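Local structure of Two-component insecticidal protein 16 kDa unit (Alcaligenes faecalis, 5V3S) at residues K42-P46 and G47-K51. The protein is the aegerolysin-family 16 kDa component of a binary insecticidal toxin that kills corn rootworm. Numbering follows the deposited sequence.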
loop_
_atom_site.group_PDB
_atom_site.type_symbol
_atom_site.label_atom_id
_atom_site.label_comp_id
_atom_site.label_asym_id
_atom_site.label_seq_id
_atom_site.Cartn_x
_atom_site.Cartn_y
_atom_site.Cartn_z
ATOM N N LYS A 42 2.522 -12.001 -5.078
ATOM C CA LYS A 42 3.295 -11.227 -6.006
ATOM C C LYS A 42 2.767 -9.792 -6.145
ATOM O O LYS A 42 1.634 -9.523 -5.809
ATOM C CB LYS A 42 3.264 -11.888 -7.411
ATOM C CG LYS A 42 1.874 -11.931 -8.023
ATOM C CD LYS A 42 1.901 -12.676 -9.405
ATOM C CE LYS A 42 0.494 -12.735 -10.030
ATOM N NZ LYS A 42 0.601 -13.417 -11.366
ATOM N N PHE A 43 3.632 -8.882 -6.539
ATOM C CA PHE A 43 3.236 -7.570 -6.924
ATOM C C PHE A 43 2.995 -7.640 -8.419
ATOM O O PHE A 43 3.571 -8.485 -9.110
ATOM C CB PHE A 43 4.341 -6.521 -6.635
ATOM C CG PHE A 43 4.476 -6.110 -5.145
ATOM C CD1 PHE A 43 3.456 -5.521 -4.489
ATOM C CD2 PHE A 43 5.687 -6.218 -4.517
ATOM C CE1 PHE A 43 3.575 -5.142 -3.176
ATOM C CE2 PHE A 43 5.846 -5.813 -3.211
ATOM C CZ PHE A 43 4.772 -5.273 -2.540
ATOM N N HIS A 44 2.175 -6.724 -8.904
ATOM C CA HIS A 44 1.849 -6.619 -10.310
ATOM C C HIS A 44 1.283 -5.237 -10.670
ATOM O O HIS A 44 0.785 -4.432 -9.816
ATOM C CB HIS A 44 0.855 -7.728 -10.789
ATOM C CG HIS A 44 -0.474 -7.608 -10.156
ATOM N ND1 HIS A 44 -1.449 -6.757 -10.663
ATOM C CD2 HIS A 44 -0.973 -8.112 -9.022
ATOM C CE1 HIS A 44 -2.491 -6.782 -9.875
ATOM N NE2 HIS A 44 -2.225 -7.585 -8.863
ATOM N N VAL A 45 1.344 -5.015 -11.972
ATOM C CA VAL A 45 0.898 -3.753 -12.575
ATOM C C VAL A 45 -0.574 -3.662 -12.253
ATOM O O VAL A 45 -1.330 -4.644 -12.448
ATOM C CB VAL A 45 1.170 -3.685 -14.131
ATOM C CG1 VAL A 45 0.498 -2.455 -14.740
ATOM C CG2 VAL A 45 2.655 -3.691 -14.425
ATOM N N PRO A 46 -1.009 -2.534 -11.695
ATOM C CA PRO A 46 -2.392 -2.416 -11.348
ATOM C C PRO A 46 -3.309 -2.600 -12.575
ATOM O O PRO A 46 -3.060 -2.080 -13.675
ATOM C CB PRO A 46 -2.493 -1.024 -10.715
ATOM C CG PRO A 46 -1.086 -0.705 -10.345
ATOM C CD PRO A 46 -0.248 -1.289 -11.410
ATOM N N GLY A 47 -4.333 -3.414 -12.359
ATOM C CA GLY A 47 -5.242 -3.820 -13.423
ATOM C C GLY A 47 -4.838 -5.017 -14.264
ATOM O O GLY A 47 -5.585 -5.407 -15.171
ATOM N N ASP A 48 -3.676 -5.604 -14.035
ATOM C CA ASP A 48 -3.238 -6.721 -14.850
ATOM C C ASP A 48 -2.428 -7.655 -14.020
ATOM O O ASP A 48 -1.248 -7.557 -13.961
ATOM C CB ASP A 48 -2.433 -6.283 -16.060
ATOM C CG ASP A 48 -2.120 -7.392 -16.978
ATOM O OD1 ASP A 48 -2.364 -8.593 -16.694
ATOM O OD2 ASP A 48 -1.631 -7.069 -18.063
ATOM N N LYS A 49 -3.149 -8.525 -13.350
ATOM C CA LYS A 49 -2.571 -9.545 -12.486
ATOM C C LYS A 49 -1.582 -10.480 -13.175
ATOM O O LYS A 49 -0.791 -11.122 -12.484
ATOM C CB LYS A 49 -3.677 -10.319 -11.781
ATOM C CG LYS A 49 -4.571 -9.486 -10.848
ATOM C CD LYS A 49 -5.601 -10.386 -10.171
ATOM C CE LYS A 49 -6.748 -9.608 -9.527
ATOM N NZ LYS A 49 -7.852 -10.456 -8.972
ATOM N N ASP A 50 -1.558 -10.522 -14.508
ATOM C CA ASP A 50 -0.542 -11.354 -15.211
ATOM C C ASP A 50 0.774 -10.628 -15.410
ATOM O O ASP A 50 1.717 -11.255 -15.815
ATOM C CB ASP A 50 -1.053 -11.883 -16.572
ATOM C CG ASP A 50 -2.308 -12.835 -16.453
ATOM O OD1 ASP A 50 -2.408 -13.660 -15.563
ATOM O OD2 ASP A 50 -3.225 -12.742 -17.279
ATOM N N LYS A 51 0.892 -9.324 -15.072
ATOM C CA LYS A 51 2.105 -8.590 -15.323
ATOM C C LYS A 51 2.853 -8.286 -13.974
ATOM O O LYS A 51 2.644 -7.236 -13.380
ATOM C CB LYS A 51 1.824 -7.268 -16.088
ATOM C CG LYS A 51 1.608 -7.371 -17.634
ATOM C CD LYS A 51 1.151 -6.025 -18.214
ATOM C CE LYS A 51 1.701 -5.762 -19.623
ATOM N NZ LYS A 51 1.321 -6.723 -20.716
HETATM O O HOH W 1 2.541 -12.929 -12.985
#
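The side chain of Lys49 runs alongside that of His44. The CA of Lys49 sits over one face of the His44 imidazole, 3.7 Å from the ring centroid, in a CH-pi contact. Lys49 CG reaches His44 CE1 at 3.5 Å. With chi1 at 65°, His44 CG lies between the backbone N and the carbonyl carbon, and the ring comes to lie against Lys49 CA.

Two donors grip the carbonyl of Val45. His44 ND1 gives a hydrogen bond to Val45 O at 2.8 Å, which helps hold the ring's rotation. Asp48 N bonds to the same Val45 O at 3.0 Å, from the opposite face of the carbonyl plane.

The extended chain of Lys42 runs across to the backbone of Lys49. Lys42 NZ donates a hydrogen bond to Lys49 O at 2.9 Å. The same ammonium forms a salt bridge with Glu77 and a hydrogen bond with Tyr16 OH. Lys49 NZ instead turns to Tyr16 O.

Val45 N meets Lys51 O at 2.9 Å in a nearly straight bond (167°) that closes the loop. Beside it, Val45 CG2 packs on Lys51 CB at 4.0 Å.

Asp48 OD1 accepts from Asp50 N, forming an Asx turn. A type II turn, Val45 to Asp48, leads into a type I turn, Asp48 to Lys51. Together they form the connection between antiparallel strands 40-44 and 52-53 at the edge of the six-stranded sheet of the aegerolysin beta-sandwich.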